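Local coordinates for arsenite methyltransferase (Chlamydomonas reinhardtii, PDB 5EVJ), which probably methylates trivalent arsenic, transferring methyl groups from S-adenosylmethionine to arsenic triglutathione to give mono-, di- and trimethylated products, at residues Phe274-Ile280 with Ser326-Tyr332. The protein carries 15 engineered substitutions. Sequence-based numbering, arbitrary orientation.
Engineered in segment 326-332: Tyr332 (natural residue Trp).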
ATOM      1  N   PHE A 274       3.716  -6.944  -3.417  1.00 18.95           N
ATOM      2  CA  PHE A 274       4.349  -7.880  -2.547  1.00 18.31           C
ATOM      3  C   PHE A 274       5.683  -8.168  -3.026  1.00 20.53           C
ATOM      4  O   PHE A 274       5.899  -8.240  -4.278  1.00 21.31           O
ATOM      5  CB  PHE A 274       3.592  -9.199  -2.515  1.00 15.37           C
ATOM      6  CG  PHE A 274       2.387  -9.143  -1.655  1.00 16.06           C
ATOM      7  CD1 PHE A 274       2.471  -9.471  -0.279  1.00 15.54           C
ATOM      8  CD2 PHE A 274       1.164  -8.725  -2.181  1.00 14.05           C
ATOM      9  CE1 PHE A 274       1.346  -9.405   0.537  1.00 17.61           C
ATOM     10  CE2 PHE A 274       0.041  -8.682  -1.378  1.00 15.48           C
ATOM     11  CZ  PHE A 274       0.096  -9.024  -0.003  1.00 16.33           C
ATOM     12  N   LYS A 275       6.556  -8.453  -2.040  1.00 18.55           N
ATOM     13  CA  LYS A 275       7.909  -8.839  -2.345  1.00 17.93           C
ATOM     14  C   LYS A 275       8.166 -10.285  -1.910  1.00 15.88           C
ATOM     15  O   LYS A 275       8.240 -10.577  -0.758  1.00 16.22           O
ATOM     16  CB  LYS A 275       8.893  -7.836  -1.704  1.00 16.77           C
ATOM     17  CG  LYS A 275      10.325  -8.325  -1.749  1.00 16.23           C
ATOM     18  CD  LYS A 275      11.350  -7.244  -1.400  1.00 16.79           C
ATOM     19  CE  LYS A 275      12.818  -7.799  -1.217  1.00 17.71           C
ATOM     20  NZ  LYS A 275      13.764  -6.643  -0.803  1.00 18.42           N
ATOM     21  N   VAL A 276       8.347 -11.178  -2.837  1.00 16.95           N
ATOM     22  CA  VAL A 276       8.638 -12.570  -2.447  1.00 20.03           C
ATOM     23  C   VAL A 276       9.694 -13.067  -3.399  1.00 20.25           C
ATOM     24  O   VAL A 276       9.399 -13.691  -4.428  1.00 24.67           O
ATOM     25  CB  VAL A 276       7.359 -13.461  -2.439  1.00 18.25           C
ATOM     26  CG1 VAL A 276       7.703 -14.799  -1.850  1.00 19.83           C
ATOM     27  CG2 VAL A 276       6.223 -12.782  -1.673  1.00 16.64           C
ATOM     28  N   PRO A 277      10.940 -12.738  -3.098  1.00 21.90           N
ATOM     29  CA  PRO A 277      12.008 -12.895  -4.104  1.00 24.89           C
ATOM     30  C   PRO A 277      12.029 -14.256  -4.752  1.00 23.41           C
ATOM     31  O   PRO A 277      11.979 -15.279  -4.079  1.00 24.63           O
ATOM     32  CB  PRO A 277      13.323 -12.628  -3.288  1.00 24.43           C
ATOM     33  CG  PRO A 277      12.862 -11.659  -2.208  1.00 23.96           C
ATOM     34  CD  PRO A 277      11.458 -12.176  -1.827  1.00 24.98           C
ATOM     35  N   GLY A 278      12.147 -14.259  -6.072  1.00 28.42           N
ATOM     36  CA  GLY A 278      12.236 -15.518  -6.854  1.00 23.29           C
ATOM     37  C   GLY A 278      10.874 -16.155  -7.133  1.00 23.93           C
ATOM     38  O   GLY A 278      10.834 -17.115  -7.873  1.00 22.12           O
ATOM     39  N   GLN A 279       9.767 -15.601  -6.618  1.00 21.44           N
ATOM     40  CA  GLN A 279       8.483 -16.302  -6.675  1.00 23.50           C
ATOM     41  C   GLN A 279       7.416 -15.632  -7.526  1.00 24.03           C
ATOM     42  O   GLN A 279       6.493 -16.326  -7.950  1.00 26.30           O
ATOM     43  CB  GLN A 279       7.888 -16.452  -5.246  1.00 22.14           C
ATOM     44  CG  GLN A 279       8.761 -17.259  -4.263  1.00 21.67           C
ATOM     45  CD  GLN A 279       8.733 -18.762  -4.601  1.00 24.94           C
ATOM     46  OE1 GLN A 279       9.548 -19.204  -5.359  1.00 29.49           O
ATOM     47  NE2 GLN A 279       7.719 -19.518  -4.124  1.00 25.60           N
ATOM     48  N   ILE A 280       7.482 -14.304  -7.720  1.00 19.41           N
ATOM     49  CA  ILE A 280       6.344 -13.588  -8.243  1.00 20.39           C
ATOM     50  C   ILE A 280       6.530 -13.487  -9.778  1.00 23.20           C
ATOM     51  O   ILE A 280       7.580 -13.020 -10.243  1.00 23.65           O
ATOM     52  CB  ILE A 280       6.140 -12.172  -7.617  1.00 19.47           C
ATOM     53  CG1 ILE A 280       5.986 -12.189  -6.063  1.00 17.80           C
ATOM     54  CG2 ILE A 280       4.910 -11.507  -8.205  1.00 17.34           C
ATOM     55  CD1 ILE A 280       5.007 -13.247  -5.558  1.00 18.31           C
ATOM     56  N   SER A 326       1.785 -17.349  -2.968  1.00 20.33           N
ATOM     57  CA  SER A 326       2.934 -16.680  -2.369  1.00 19.86           C
ATOM     58  C   SER A 326       2.442 -15.497  -1.543  1.00 20.48           C
ATOM     59  O   SER A 326       2.966 -15.241  -0.442  1.00 23.41           O
ATOM     60  CB  SER A 326       3.928 -16.163  -3.485  1.00 17.63           C
ATOM     61  OG  SER A 326       4.651 -17.251  -4.057  1.00 20.56           O
ATOM     62  N   MET A 327       1.509 -14.727  -2.095  1.00 16.97           N
ATOM     63  CA  MET A 327       1.056 -13.547  -1.404  1.00 17.58           C
ATOM     64  C   MET A 327       0.340 -13.743  -0.050  1.00 19.82           C
ATOM     65  O   MET A 327       0.332 -12.815   0.810  1.00 15.76           O
ATOM     66  CB  MET A 327       0.140 -12.721  -2.307  1.00 19.30           C
ATOM     67  CG  MET A 327       0.845 -12.252  -3.600  1.00 19.62           C
ATOM     68  SD  MET A 327      -0.186 -11.356  -4.798  1.00 23.58           S
ATOM     69  CE  MET A 327       1.008 -11.072  -6.127  1.00 17.77           C
ATOM     70  N   VAL A 328      -0.362 -14.887   0.083  1.00 19.10           N
ATOM     71  CA  VAL A 328      -1.128 -15.159   1.280  1.00 17.64           C
ATOM     72  C   VAL A 328      -0.362 -16.210   2.052  1.00 18.06           C
ATOM     73  O   VAL A 328      -0.486 -16.276   3.250  1.00 16.45           O
ATOM     74  CB  VAL A 328      -2.577 -15.656   0.995  1.00 18.01           C
ATOM     75  CG1 VAL A 328      -3.275 -14.627   0.107  1.00 16.93           C
ATOM     76  CG2 VAL A 328      -2.602 -17.095   0.429  1.00 16.00           C
ATOM     77  N   GLY A 329       0.497 -16.991   1.398  1.00 18.07           N
ATOM     78  CA  GLY A 329       1.099 -18.020   2.232  1.00 19.54           C
ATOM     79  C   GLY A 329       2.599 -17.983   2.423  1.00 22.72           C
ATOM     80  O   GLY A 329       3.145 -18.970   2.923  1.00 20.87           O
ATOM     81  N   GLU A 330       3.268 -16.927   1.942  1.00 20.97           N
ATOM     82  CA  GLU A 330       4.762 -16.879   1.985  1.00 23.89           C
ATOM     83  C   GLU A 330       5.125 -15.482   2.377  1.00 21.99           C
ATOM     84  O   GLU A 330       6.260 -15.158   2.410  1.00 24.31           O
ATOM     85  CB  GLU A 330       5.426 -17.185   0.599  1.00 24.95           C
ATOM     86  CG  GLU A 330       5.585 -18.682   0.207  1.00 28.56           C
ATOM     87  CD  GLU A 330       5.560 -18.924  -1.337  1.00 31.78           C
ATOM     88  OE1 GLU A 330       6.246 -18.194  -2.061  1.00 29.62           O
ATOM     89  OE2 GLU A 330       4.821 -19.821  -1.872  1.00 33.22           O
ATOM     90  N   SER A 331       4.130 -14.653   2.624  1.00 20.24           N
ATOM     91  CA  SER A 331       4.293 -13.308   3.092  1.00 19.35           C
ATOM     92  C   SER A 331       4.032 -13.199   4.599  1.00 19.77           C
ATOM     93  O   SER A 331       3.926 -14.198   5.325  1.00 20.44           O
ATOM     94  CB  SER A 331       3.260 -12.441   2.405  1.00 17.64           C
ATOM     95  OG  SER A 331       1.919 -12.729   2.930  1.00 19.81           O
ATOM     96  N   TYR A 332       3.858 -11.967   5.050  1.00 19.75           N
ATOM     97  CA  TYR A 332       3.598 -11.698   6.464  1.00 20.86           C
ATOM     98  C   TYR A 332       2.216 -12.155   6.822  1.00 21.12           C
ATOM     99  O   TYR A 332       1.882 -12.216   8.002  1.00 21.37           O
ATOM    100  CB  TYR A 332       3.710 -10.210   6.777  1.00 18.58           C
ATOM    101  CG  TYR A 332       2.658  -9.334   6.135  1.00 21.85           C
ATOM    102  CD1 TYR A 332       2.839  -8.797   4.838  1.00 20.87           C
ATOM    103  CD2 TYR A 332       1.502  -8.963   6.843  1.00 19.03           C
ATOM    104  CE1 TYR A 332       1.905  -7.940   4.275  1.00 17.31           C
ATOM    105  CE2 TYR A 332       0.595  -8.150   6.287  1.00 19.21           C
ATOM    106  CZ  TYR A 332       0.784  -7.649   4.988  1.00 18.68           C
ATOM    107  OH  TYR A 332      -0.185  -6.803   4.477  1.00 16.99           O
TER
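Phe274 lays the face of its ring on Met327, whose CB sits over the middle of the six-membered ring, 4.1 Å from the centroid and 9° off the normal, a CH-pi contact. From there the methionine runs out straight past CG: CG lies 3.8 Å from Phe274 CD2, and SD makes an oblique Met-aromatic contact with the same ring. The far part of the ring dips into a hollow at the C-terminal end of helix 322-329, where CE1 comes within 3.6 Å of Met327 O and also meets Ser331 CB and the engineered Tyr332. Ser331 OG turns back onto Met327 O (2.6 Å), which ties the chain leaving the helix against the last turn. In Tyr332 it is CE1 that meets Phe274 CE1, at 4.1 Å, and the hydroxyl of this tyrosine is hydrogen-bonded to Glu194.

Val276 is the next bump: its CG1, anti to the backbone N (chi1 -172°), lies across the Glu330 side chain, against CB and OE1, while Ile280 CD1 touches Ser326 CB at 3.7 Å. Beside these apolar touches the contact turns polar. Gln279, bent at chi2 (-73°), brings its NE2 to Glu330 OE1 at 2.9 Å in a nearly straight bond. Ser326 OG donates to that same oxygen from the opposite face of the carboxylate, so two donors grip OE1 and hold the glutamate against both the helix and the loop.

The loop thus packs on the end of helix 322-329 as it leaves strand 266-274, the antiparallel strand 7 of a sheet ordered 3-2-1-4-5-7-6, the hallmark of the class I (Rossmann-like) methyltransferase fold, and so joins that sheet to the C-terminal part of the chain.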